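Local coordinates for protein MJ1225 (Methanocaldococcus jannaschii, PDB 3KH5) that binds AMP and ADP, contains four CBS motifs and is a putative archaeal homologue of the gamma subunit of AMP-activated protein kinase, at residues G188-I193 and L264-I269; D157-T162 and N177-L182; E148-Y153 and D240-I245. All coordinates share one frame; numbering follows the deposited sequence.

Contact 1 (G188-I193 and L264-I269); sequences GRLVGI and LRIKGI. With ADP (adenosine-5'-diphosphate), chain E.
Two antiparallel beta-hairpins, 181-186/189-195 from the third CBS motif and 256-260/266-271 from the fourth, meet at the turn end of each, where G188-L190 runs against L264-I266. One backbone hydrogen bond spans the contact, from L190 N to L264 O (2.9 Å). It is nearly straight, with 171° at the hydrogen, and the amide arrives almost along the C=O axis. The same carbonyl receives a CA-H...O contact from R189 CA at 3.4 Å, while G188 O takes a matching one from R265 CA at 3.5 Å, so both turns contribute a carbonyl to the seam.

On the inner side, I266 reaches over with its delta methyl. CD1 presses on L190 CB at 3.2 Å, tighter than usual for two carbons, and the two side chains cross at about a right angle. I266 CG1 stands beside its own backbone N (chi1 -42°), which carries CD1 across to L190. L190 also touches P258 and V260 of strand 256-260, and I266 touches V185 of strand 181-186.

On the solvent side, R265 CD sits 3.0 Å above one face of the R189 guanidinium, offset toward its rim. The two guanidinium planes differ by 36°, and R189 NH1 lies 2.9 Å from R265 NH1. These are two cationic donors that cannot bond to each other, and at so short a separation the modelled position of the tips is doubtful. Both residues also touch a crystal neighbour, and their tips support no firm conclusion about how they interact.

The join between the hairpins thus rests on one straight backbone bond and the close apolar packing of I266 on L190.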
loop_
_atom_site.group_PDB
_atom_site.type_symbol
_atom_site.label_atom_id
_atom_site.label_comp_id
_atom_site.label_asym_id
_atom_site.label_seq_id
_atom_site.Cartn_x
_atom_site.Cartn_y
_atom_site.Cartn_z
ATOM N N GLY A 188 9.477 -22.811 6.754
ATOM C CA GLY A 188 9.897 -21.890 7.827
ATOM C C GLY A 188 10.921 -20.801 7.502
ATOM O O GLY A 188 11.218 -19.960 8.356
ATOM N N ARG A 189 11.457 -20.810 6.279
ATOM C CA ARG A 189 12.481 -19.848 5.833
ATOM C C ARG A 189 11.926 -18.762 4.911
ATOM O O ARG A 189 11.113 -19.059 4.032
ATOM C CB ARG A 189 13.595 -20.581 5.068
ATOM C CG ARG A 189 14.838 -20.959 5.887
ATOM C CD ARG A 189 14.504 -22.092 6.871
ATOM N NE ARG A 189 15.647 -22.382 7.737
ATOM C CZ ARG A 189 15.545 -23.089 8.871
ATOM N NH1 ARG A 189 14.348 -23.573 9.281
ATOM N NH2 ARG A 189 16.638 -23.318 9.595
ATOM N N LEU A 190 12.384 -17.520 5.094
ATOM C CA LEU A 190 12.062 -16.420 4.175
ATOM C C LEU A 190 12.695 -16.678 2.815
ATOM O O LEU A 190 13.903 -16.907 2.722
ATOM C CB LEU A 190 12.563 -15.077 4.720
ATOM C CG LEU A 190 12.209 -13.807 3.942
ATOM C CD1 LEU A 190 10.739 -13.451 4.083
ATOM C CD2 LEU A 190 13.068 -12.651 4.391
ATOM N N VAL A 191 11.883 -16.643 1.763
ATOM C CA VAL A 191 12.376 -16.941 0.418
ATOM C C VAL A 191 12.059 -15.820 -0.566
ATOM O O VAL A 191 12.496 -15.852 -1.720
ATOM C CB VAL A 191 11.855 -18.310 -0.104
ATOM C CG1 VAL A 191 12.555 -19.464 0.612
ATOM C CG2 VAL A 191 10.344 -18.424 0.044
ATOM N N GLY A 192 11.307 -14.830 -0.091
ATOM C CA GLY A 192 10.930 -13.672 -0.891
ATOM C C GLY A 192 9.962 -12.734 -0.191
ATOM O O GLY A 192 9.633 -12.916 0.981
ATOM N N ILE A 193 9.519 -11.716 -0.922
ATOM C CA ILE A 193 8.471 -10.808 -0.464
ATOM C C ILE A 193 7.562 -10.478 -1.653
ATOM O O ILE A 193 8.020 -10.412 -2.797
ATOM C CB ILE A 193 9.061 -9.519 0.187
ATOM C CG1 ILE A 193 7.992 -8.751 0.987
ATOM C CG2 ILE A 193 9.758 -8.630 -0.857
ATOM C CD1 ILE A 193 8.552 -7.705 1.957
ATOM N N LEU A 264 17.497 -17.354 8.564
ATOM C CA LEU A 264 16.398 -16.829 7.753
ATOM C C LEU A 264 15.031 -17.328 8.182
ATOM O O LEU A 264 14.072 -17.268 7.408
ATOM C CB LEU A 264 16.626 -17.089 6.256
ATOM C CG LEU A 264 17.898 -16.457 5.686
ATOM C CD1 LEU A 264 18.054 -16.787 4.207
ATOM C CD2 LEU A 264 17.923 -14.941 5.906
ATOM N N ARG A 265 14.943 -17.823 9.409
ATOM C CA ARG A 265 13.646 -18.083 10.006
ATOM C C ARG A 265 13.026 -16.752 10.381
ATOM O O ARG A 265 13.726 -15.835 10.812
ATOM C CB ARG A 265 13.781 -18.988 11.227
ATOM C CG ARG A 265 13.496 -20.437 10.889
ATOM C CD ARG A 265 14.455 -21.389 11.590
ATOM N NE ARG A 265 13.840 -22.150 12.678
ATOM C CZ ARG A 265 12.845 -23.027 12.535
ATOM N NH1 ARG A 265 12.296 -23.259 11.345
ATOM N NH2 ARG A 265 12.379 -23.664 13.602
ATOM N N ILE A 266 11.712 -16.652 10.215
ATOM C CA ILE A 266 10.991 -15.400 10.440
ATOM C C ILE A 266 10.689 -15.205 11.914
ATOM O O ILE A 266 10.052 -16.057 12.545
ATOM C CB ILE A 266 9.642 -15.386 9.686
ATOM C CG1 ILE A 266 9.799 -15.961 8.277
ATOM C CG2 ILE A 266 9.043 -13.965 9.659
ATOM C CD1 ILE A 266 10.753 -15.185 7.395
ATOM N N LYS A 267 11.131 -14.072 12.452
ATOM C CA LYS A 267 10.855 -13.721 13.844
ATOM C C LYS A 267 9.746 -12.684 13.972
ATOM O O LYS A 267 9.249 -12.427 15.076
ATOM C CB LYS A 267 12.122 -13.194 14.527
ATOM C CG LYS A 267 13.374 -14.064 14.352
ATOM C CD LYS A 267 13.177 -15.516 14.818
ATOM C CE LYS A 267 12.770 -15.627 16.290
ATOM N NZ LYS A 267 13.624 -14.798 17.213
ATOM N N GLY A 268 9.365 -12.084 12.850
ATOM C CA GLY A 268 8.399 -10.996 12.866
ATOM C C GLY A 268 8.484 -10.147 11.619
ATOM O O GLY A 268 9.071 -10.553 10.612
ATOM N N ILE A 269 7.872 -8.974 11.683
ATOM C CA ILE A 269 7.902 -8.008 10.597
ATOM C C ILE A 269 7.818 -6.660 11.290
ATOM O O ILE A 269 7.233 -6.549 12.373
ATOM C CB ILE A 269 6.733 -8.244 9.582
ATOM C CG1 ILE A 269 6.865 -7.342 8.342
ATOM C CG2 ILE A 269 5.357 -8.105 10.262
ATOM C CD1 ILE A 269 5.935 -7.718 7.185
HETATM P PB ADP E . 1.562 -2.910 5.440
HETATM O O1B ADP E . 2.493 -1.896 4.881
HETATM O O2B ADP E . 1.993 -4.448 5.031
HETATM O O3B ADP E . 0.033 -2.745 4.934
HETATM P PA ADP E . 0.930 -1.731 7.990
HETATM O O1A ADP E . 1.812 -0.583 8.310
HETATM O O2A ADP E . -0.494 -1.316 7.357
HETATM O O3A ADP E . 1.604 -2.851 7.036
HETATM O "O5'" ADP E . 0.712 -2.658 9.265
HETATM C "C5'" ADP E . -0.054 -2.278 10.423
HETATM C "C4'" ADP E . 0.344 -3.273 11.547
HETATM O "O4'" ADP E . 0.183 -4.629 11.017
HETATM C "C3'" ADP E . 1.818 -3.130 11.968
HETATM O "O3'" ADP E . 1.942 -3.399 13.369
HETATM C "C2'" ADP E . 2.537 -4.209 11.152
HETATM O "O2'" ADP E . 3.706 -4.697 11.832
HETATM C "C1'" ADP E . 1.471 -5.310 11.029
HETATM N N9 ADP E . 1.685 -6.119 9.777
HETATM C C8 ADP E . 1.994 -5.661 8.558
HETATM N N7 ADP E . 2.115 -6.682 7.707
HETATM C C5 ADP E . 1.885 -7.801 8.379
HETATM C C6 ADP E . 1.868 -9.149 8.028
HETATM N N6 ADP E . 2.123 -9.535 6.779
HETATM N N1 ADP E . 1.586 -10.055 8.979
HETATM C C2 ADP E . 1.334 -9.678 10.229
HETATM N N3 ADP E . 1.341 -8.400 10.590
HETATM C C4 ADP E . 1.612 -7.443 9.692
#

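Contact 2 (D157-T162 and N177-L182); sequences DVIVAT and NGFRRL. With ADP (adenosine-5'-diphosphate), chain E; AMP (adenosine monophosphate), chain C; SO4 (sulfate ion), chain G.
I159 faces N177, F179 and L182 while its backbone reads the adenine of a bound ADP. Its CB lies 3.5 Å from ADP N1. From there CG1, set beside the backbone N (chi1 -58°), meets the edge of the F179 ring in its plane, 3.7 Å from CE2. The other branch, CG2, runs alongside L182 and comes within 4.1 Å of its CD2. At the tip, CD1 rests 3.9 Å from OD1 of N177, whose amide nitrogen is held by T173 O in helix 167-177.

The main chain of I159 pairs with the base edge: I159 N donates to ADP N1 (2.8 Å), and ADP N6 donates to I159 O (3.0 Å) and to R181 O. F179 lies over the purine, with ADP C5 3.4 Å above the ring centre; N177 O covers the opposite face. The base is therefore fixed in its plane by the backbone and across it by the phenyl ring. R180 N and R181 N reach the beta-phosphate, and the R181 guanidinium joins that phosphate to the AMP phosphate. Such a cleft, with adenine held by main chain and phosphates by basic residues, is characteristic of nucleotide-binding CBS domains.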
loop_
_atom_site.group_PDB
_atom_site.type_symbol
_atom_site.label_atom_id
_atom_site.label_comp_id
_atom_site.label_asym_id
_atom_site.label_seq_id
_atom_site.Cartn_x
_atom_site.Cartn_y
_atom_site.Cartn_z
ATOM N N ASP A 157 3.359 -12.122 15.278
ATOM C CA ASP A 157 2.517 -13.047 14.515
ATOM C C ASP A 157 2.407 -12.563 13.077
ATOM O O ASP A 157 1.679 -11.612 12.785
ATOM C CB ASP A 157 1.131 -13.200 15.158
ATOM C CG ASP A 157 1.143 -14.127 16.375
ATOM O OD1 ASP A 157 2.122 -14.914 16.554
ATOM O OD2 ASP A 157 0.157 -14.074 17.152
ATOM N N VAL A 158 3.148 -13.221 12.190
ATOM C CA VAL A 158 3.250 -12.801 10.795
ATOM C C VAL A 158 2.312 -13.596 9.894
ATOM O O VAL A 158 2.289 -14.831 9.927
ATOM C CB VAL A 158 4.699 -12.930 10.252
ATOM C CG1 VAL A 158 4.870 -12.119 8.969
ATOM C CG2 VAL A 158 5.707 -12.482 11.291
ATOM N N ILE A 159 1.538 -12.864 9.100
ATOM C CA ILE A 159 0.762 -13.436 8.007
ATOM C C ILE A 159 1.639 -13.480 6.758
ATOM O O ILE A 159 2.316 -12.505 6.414
ATOM C CB ILE A 159 -0.525 -12.628 7.747
ATOM C CG1 ILE A 159 -1.397 -12.562 9.014
ATOM C CG2 ILE A 159 -1.293 -13.189 6.550
ATOM C CD1 ILE A 159 -2.198 -13.848 9.343
ATOM N N VAL A 160 1.583 -14.612 6.073
ATOM C CA VAL A 160 2.645 -15.025 5.187
ATOM C C VAL A 160 2.054 -15.635 3.903
ATOM O O VAL A 160 0.916 -16.108 3.909
ATOM C CB VAL A 160 3.561 -16.002 6.006
ATOM C CG1 VAL A 160 4.017 -17.289 5.199
ATOM C CG2 VAL A 160 4.746 -15.266 6.626
ATOM N N ALA A 161 2.802 -15.579 2.802
ATOM C CA ALA A 161 2.430 -16.291 1.576
ATOM C C ALA A 161 3.450 -17.401 1.335
ATOM O O ALA A 161 4.469 -17.450 2.023
ATOM C CB ALA A 161 2.384 -15.331 0.397
ATOM N N THR A 162 3.183 -18.302 0.388
ATOM C CA THR A 162 4.186 -19.303 -0.006
ATOM C C THR A 162 4.494 -19.224 -1.508
ATOM O O THR A 162 3.694 -18.678 -2.273
ATOM C CB THR A 162 3.802 -20.753 0.412
ATOM O OG1 THR A 162 2.638 -21.182 -0.303
ATOM C CG2 THR A 162 3.562 -20.862 1.916
ATOM N N ASN A 177 -6.755 -9.242 5.483
ATOM C CA ASN A 177 -5.934 -8.882 6.634
ATOM C C ASN A 177 -5.538 -7.405 6.657
ATOM O O ASN A 177 -5.041 -6.905 7.677
ATOM C CB ASN A 177 -4.681 -9.752 6.654
ATOM C CG ASN A 177 -4.968 -11.183 7.052
ATOM O OD1 ASN A 177 -5.078 -11.494 8.238
ATOM N ND2 ASN A 177 -5.074 -12.068 6.063
ATOM N N GLY A 178 -5.743 -6.720 5.533
ATOM C CA GLY A 178 -5.318 -5.326 5.369
ATOM C C GLY A 178 -3.810 -5.122 5.335
ATOM O O GLY A 178 -3.314 -4.097 5.809
ATOM N N PHE A 179 -3.081 -6.094 4.781
ATOM C CA PHE A 179 -1.618 -6.012 4.659
ATOM C C PHE A 179 -1.172 -5.941 3.206
ATOM O O PHE A 179 -1.425 -6.866 2.429
ATOM C CB PHE A 179 -0.920 -7.217 5.310
ATOM C CG PHE A 179 -1.274 -7.436 6.756
ATOM C CD1 PHE A 179 -1.420 -6.365 7.631
ATOM C CD2 PHE A 179 -1.424 -8.726 7.251
ATOM C CE1 PHE A 179 -1.739 -6.572 8.972
ATOM C CE2 PHE A 179 -1.740 -8.944 8.594
ATOM C CZ PHE A 179 -1.897 -7.863 9.455
ATOM N N ARG A 180 -0.487 -4.855 2.850
ATOM C CA ARG A 180 0.069 -4.673 1.504
ATOM C C ARG A 180 1.266 -5.573 1.223
ATOM O O ARG A 180 1.534 -5.898 0.067
ATOM C CB ARG A 180 0.504 -3.223 1.281
ATOM C CG ARG A 180 -0.634 -2.218 1.223
ATOM C CD ARG A 180 -0.122 -0.795 1.412
ATOM N NE ARG A 180 0.964 -0.449 0.492
ATOM C CZ ARG A 180 1.539 0.751 0.427
ATOM N NH1 ARG A 180 1.132 1.734 1.223
ATOM N NH2 ARG A 180 2.520 0.972 -0.440
ATOM N N ARG A 181 2.001 -5.949 2.271
ATOM C CA ARG A 181 3.222 -6.745 2.081
ATOM C C ARG A 181 3.210 -8.050 2.888
ATOM O O ARG A 181 2.997 -8.061 4.109
ATOM C CB ARG A 181 4.502 -5.929 2.357
ATOM C CG ARG A 181 4.252 -4.465 2.790
ATOM C CD ARG A 181 4.477 -3.316 1.798
ATOM N NE ARG A 181 4.175 -2.187 2.669
ATOM C CZ ARG A 181 4.246 -0.869 2.421
ATOM N NH1 ARG A 181 4.679 -0.348 1.232
ATOM N NH2 ARG A 181 3.885 -0.043 3.432
ATOM N N LEU A 182 3.430 -9.148 2.171
ATOM C CA LEU A 182 3.505 -10.468 2.772
ATOM C C LEU A 182 4.888 -11.060 2.532
ATOM O O LEU A 182 5.352 -11.109 1.388
ATOM C CB LEU A 182 2.424 -11.393 2.191
ATOM C CG LEU A 182 0.951 -10.968 2.297
ATOM C CD1 LEU A 182 0.049 -11.985 1.611
ATOM C CD2 LEU A 182 0.507 -10.759 3.745
HETATM P PB ADP E . 1.562 -2.910 5.440
HETATM O O1B ADP E . 2.493 -1.896 4.881
HETATM O O2B ADP E . 1.993 -4.448 5.031
HETATM O O3B ADP E . 0.033 -2.745 4.934
HETATM P PA ADP E . 0.930 -1.731 7.990
HETATM O O1A ADP E . 1.812 -0.583 8.310
HETATM O O2A ADP E . -0.494 -1.316 7.357
HETATM O O3A ADP E . 1.604 -2.851 7.036
HETATM O "O5'" ADP E . 0.712 -2.658 9.265
HETATM C "C5'" ADP E . -0.054 -2.278 10.423
HETATM C "C4'" ADP E . 0.344 -3.273 11.547
HETATM O "O4'" ADP E . 0.183 -4.629 11.017
HETATM C "C3'" ADP E . 1.818 -3.130 11.968
HETATM O "O3'" ADP E . 1.942 -3.399 13.369
HETATM C "C2'" ADP E . 2.537 -4.209 11.152
HETATM O "O2'" ADP E . 3.706 -4.697 11.832
HETATM C "C1'" ADP E . 1.471 -5.310 11.029
HETATM N N9 ADP E . 1.685 -6.119 9.777
HETATM C C8 ADP E . 1.994 -5.661 8.558
HETATM N N7 ADP E . 2.115 -6.682 7.707
HETATM C C5 ADP E . 1.885 -7.801 8.379
HETATM C C6 ADP E . 1.868 -9.149 8.028
HETATM N N6 ADP E . 2.123 -9.535 6.779
HETATM N N1 ADP E . 1.586 -10.055 8.979
HETATM C C2 ADP E . 1.334 -9.678 10.229
HETATM N N3 ADP E . 1.341 -8.400 10.590
HETATM C C4 ADP E . 1.612 -7.443 9.692
HETATM P P AMP C . 5.804 -1.272 -1.938
HETATM O O1P AMP C . 5.583 0.102 -2.456
HETATM O O2P AMP C . 4.411 -2.082 -1.822
HETATM O O3P AMP C . 6.417 -1.275 -0.437
HETATM O "O5'" AMP C . 6.766 -2.170 -2.856
HETATM C "C5'" AMP C . 7.464 -1.661 -4.018
HETATM C "C4'" AMP C . 8.503 -2.684 -4.483
HETATM O "O4'" AMP C . 9.420 -2.841 -3.362
HETATM C "C3'" AMP C . 7.777 -4.027 -4.682
HETATM O "O3'" AMP C . 8.297 -4.721 -5.835
HETATM C "C2'" AMP C . 8.121 -4.800 -3.410
HETATM O "O2'" AMP C . 8.194 -6.203 -3.685
HETATM C "C1'" AMP C . 9.500 -4.240 -3.047
HETATM N N9 AMP C . 9.809 -4.374 -1.593
HETATM C C8 AMP C . 9.035 -3.999 -0.569
HETATM N N7 AMP C . 9.644 -4.279 0.583
HETATM C C5 AMP C . 10.813 -4.835 0.287
HETATM C C6 AMP C . 11.859 -5.323 1.056
HETATM N N6 AMP C . 11.788 -5.282 2.386
HETATM N N1 AMP C . 12.938 -5.834 0.435
HETATM C C2 AMP C . 13.016 -5.877 -0.893
HETATM N N3 AMP C . 12.033 -5.418 -1.656
HETATM C C4 AMP C . 10.926 -4.895 -1.094
HETATM S S SO4 G . 4.802 -24.079 -1.899
HETATM O O1 SO4 G . 3.872 -23.959 -0.776
HETATM O O2 SO4 G . 4.353 -25.136 -2.799
HETATM O O3 SO4 G . 4.854 -22.822 -2.632
HETATM O O4 SO4 G . 6.140 -24.387 -1.404
#

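Contact 3 (E148-Y153 and D240-I245); sequences EVIDDY and DKLKKI
I150 packs on the first turn of helix 242-252 through its CG2 methyl, which lies 3.6 Å from L242 CA and 3.7 Å from I245 CG1. The methyl stands beside the backbone N because CG1 takes the position between N and the carbonyl carbon (chi1 60°). L242 extends the apolar centre toward Y153: its CD2 sits 4.1 Å above one face of the ring, offset to the rim, with the two side chains at about a right angle.

Around this core the backbones form a single antiparallel bridge, V149 and K241 being the non-hydrogen-bonded pair. On one side I150 N donates to D240 O (3.0 Å). On the other L242 N donates to E148 O (2.9 Å, 166° at the hydrogen), coming from well above the carbonyl plane. A water gives a second hydrogen bond to E148 O and accepts one from K243 N, so that this single carbonyl serves two amides at the helix start, one directly and one through water; K241 holds the N-cap position. At the rim, Y153 OH makes a weak bond to E148 OE1.

The segment 148-153, in the loop between helices 133-140 and 167-177, thereby lies across the start of helix 242-252, while I270 of strand 266-271 touches I150 and Y153, and Y278 packs on E148, Y153 and L242.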
loop_
_atom_site.group_PDB
_atom_site.type_symbol
_atom_site.label_atom_id
_atom_site.label_comp_id
_atom_site.label_asym_id
_atom_site.label_seq_id
_atom_site.Cartn_x
_atom_site.Cartn_y
_atom_site.Cartn_z
ATOM N N GLU A 148 18.070 3.088 20.808
ATOM C CA GLU A 148 16.766 2.451 20.764
ATOM C C GLU A 148 16.786 1.231 19.835
ATOM O O GLU A 148 17.297 1.306 18.716
ATOM C CB GLU A 148 15.735 3.467 20.270
ATOM C CG GLU A 148 14.542 3.645 21.191
ATOM C CD GLU A 148 13.704 2.384 21.319
ATOM O OE1 GLU A 148 12.901 2.314 22.272
ATOM O OE2 GLU A 148 13.832 1.463 20.468
ATOM N N VAL A 149 16.236 0.114 20.306
ATOM C CA VAL A 149 16.249 -1.142 19.552
ATOM C C VAL A 149 14.856 -1.438 18.962
ATOM O O VAL A 149 13.855 -0.899 19.444
ATOM C CB VAL A 149 16.805 -2.300 20.432
ATOM C CG1 VAL A 149 15.697 -3.017 21.213
ATOM C CG2 VAL A 149 17.613 -3.266 19.604
ATOM N N ILE A 150 14.787 -2.275 17.923
ATOM C CA ILE A 150 13.514 -2.518 17.215
ATOM C C ILE A 150 12.588 -3.510 17.923
ATOM O O ILE A 150 11.388 -3.554 17.646
ATOM C CB ILE A 150 13.723 -2.982 15.738
ATOM C CG1 ILE A 150 14.526 -4.291 15.667
ATOM C CG2 ILE A 150 14.374 -1.878 14.915
ATOM C CD1 ILE A 150 14.308 -5.098 14.385
ATOM N N ASP A 151 13.159 -4.288 18.838
ATOM C CA ASP A 151 12.497 -5.445 19.460
ATOM C C ASP A 151 11.047 -5.265 19.934
ATOM O O ASP A 151 10.197 -6.109 19.636
ATOM C CB ASP A 151 13.370 -5.993 20.586
ATOM C CG ASP A 151 14.751 -6.404 20.104
ATOM O OD1 ASP A 151 15.184 -5.949 19.021
ATOM O OD2 ASP A 151 15.410 -7.188 20.815
ATOM N N ASP A 152 10.776 -4.181 20.666
ATOM C CA ASP A 152 9.437 -3.887 21.203
ATOM C C ASP A 152 8.431 -3.496 20.127
ATOM O O ASP A 152 7.224 -3.448 20.384
ATOM C CB ASP A 152 9.503 -2.732 22.215
ATOM C CG ASP A 152 10.056 -3.150 23.570
ATOM O OD1 ASP A 152 10.332 -4.353 23.775
ATOM O OD2 ASP A 152 10.212 -2.262 24.438
ATOM N N TYR A 153 8.927 -3.192 18.930
ATOM C CA TYR A 153 8.097 -2.657 17.849
ATOM C C TYR A 153 7.732 -3.715 16.814
ATOM O O TYR A 153 6.883 -3.482 15.953
ATOM C CB TYR A 153 8.800 -1.476 17.172
ATOM C CG TYR A 153 9.182 -0.386 18.139
ATOM C CD1 TYR A 153 8.334 0.695 18.368
ATOM C CD2 TYR A 153 10.383 -0.447 18.845
ATOM C CE1 TYR A 153 8.677 1.690 19.267
ATOM C CE2 TYR A 153 10.733 0.541 19.745
ATOM C CZ TYR A 153 9.878 1.606 19.951
ATOM O OH TYR A 153 10.227 2.588 20.844
ATOM N N ASP A 240 18.753 -4.833 16.060
ATOM C CA ASP A 240 18.976 -3.680 15.171
ATOM C C ASP A 240 18.436 -2.400 15.786
ATOM O O ASP A 240 17.433 -2.421 16.501
ATOM C CB ASP A 240 18.294 -3.875 13.814
ATOM C CG ASP A 240 18.937 -4.960 12.975
ATOM O OD1 ASP A 240 20.061 -5.401 13.300
ATOM O OD2 ASP A 240 18.313 -5.370 11.975
ATOM N N LYS A 241 19.089 -1.279 15.483
ATOM C CA LYS A 241 18.654 0.017 15.992
ATOM C C LYS A 241 17.438 0.511 15.225
ATOM O O LYS A 241 17.370 0.366 14.000
ATOM C CB LYS A 241 19.790 1.048 15.928
ATOM C CG LYS A 241 21.028 0.714 16.774
ATOM C CD LYS A 241 20.670 0.267 18.196
ATOM C CE LYS A 241 21.857 0.365 19.169
ATOM N NZ LYS A 241 23.180 -0.142 18.494
ATOM N N LEU A 242 16.482 1.088 15.951
ATOM C CA LEU A 242 15.253 1.590 15.347
ATOM C C LEU A 242 15.564 2.665 14.322
ATOM O O LEU A 242 14.951 2.702 13.253
ATOM C CB LEU A 242 14.289 2.137 16.405
ATOM C CG LEU A 242 12.974 2.727 15.869
ATOM C CD1 LEU A 242 12.124 1.664 15.169
ATOM C CD2 LEU A 242 12.184 3.397 16.978
ATOM N N LYS A 243 16.519 3.534 14.655
ATOM C CA LYS A 243 16.906 4.623 13.763
ATOM C C LYS A 243 17.514 4.118 12.457
ATOM O O LYS A 243 17.238 4.684 11.400
ATOM C CB LYS A 243 17.843 5.628 14.452
ATOM C CG LYS A 243 18.203 6.837 13.575
ATOM C CD LYS A 243 18.801 7.986 14.380
ATOM C CE LYS A 243 19.626 8.900 13.450
ATOM N NZ LYS A 243 20.255 10.021 14.205
ATOM N N LYS A 244 18.334 3.070 12.522
ATOM C CA LYS A 244 18.899 2.475 11.308
ATOM C C LYS A 244 17.784 1.946 10.406
ATOM O O LYS A 244 17.747 2.250 9.209
ATOM C CB LYS A 244 19.907 1.368 11.652
ATOM C CG LYS A 244 20.187 0.390 10.499
ATOM C CD LYS A 244 21.127 -0.728 10.943
ATOM C CE LYS A 244 21.028 -1.930 10.003
ATOM N NZ LYS A 244 21.629 -1.660 8.665
ATOM N N ILE A 245 16.875 1.168 10.996
ATOM C CA ILE A 245 15.740 0.609 10.263
ATOM C C ILE A 245 14.848 1.703 9.660
ATOM O O ILE A 245 14.562 1.668 8.455
ATOM C CB ILE A 245 14.939 -0.413 11.122
ATOM C CG1 ILE A 245 15.809 -1.634 11.461
ATOM C CG2 ILE A 245 13.644 -0.838 10.428
ATOM C CD1 ILE A 245 16.553 -2.266 10.273
HETATM O O HOH W 1 17.883 3.675 17.272
#

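In the fold
Contacts 1 and 2 are neighbours, their centres 11 Å apart, and share the hairpin of strands 181-186 and 189-195. They touch directly: V158 CG2 packs on G268 CA at 3.5 Å and L182 O on I193 CG1 at 3.6 Å. Both reach the same ADP, contact 2 along the adenine edge, over one face of the base and at the beta-phosphate, contact 1 through I269, whose CG2 lies 3.8 Å from ADP C4. I193 also touches the AMP whose phosphate R181 binds. Contact 3 stands apart, its centre 18 Å from that of contact 1 and 21 Å from that of contact 2, yet its Y153 side chain is about 8 Å from a bound ADP. Contacts 1 and 3 both join the third CBS region to the fourth.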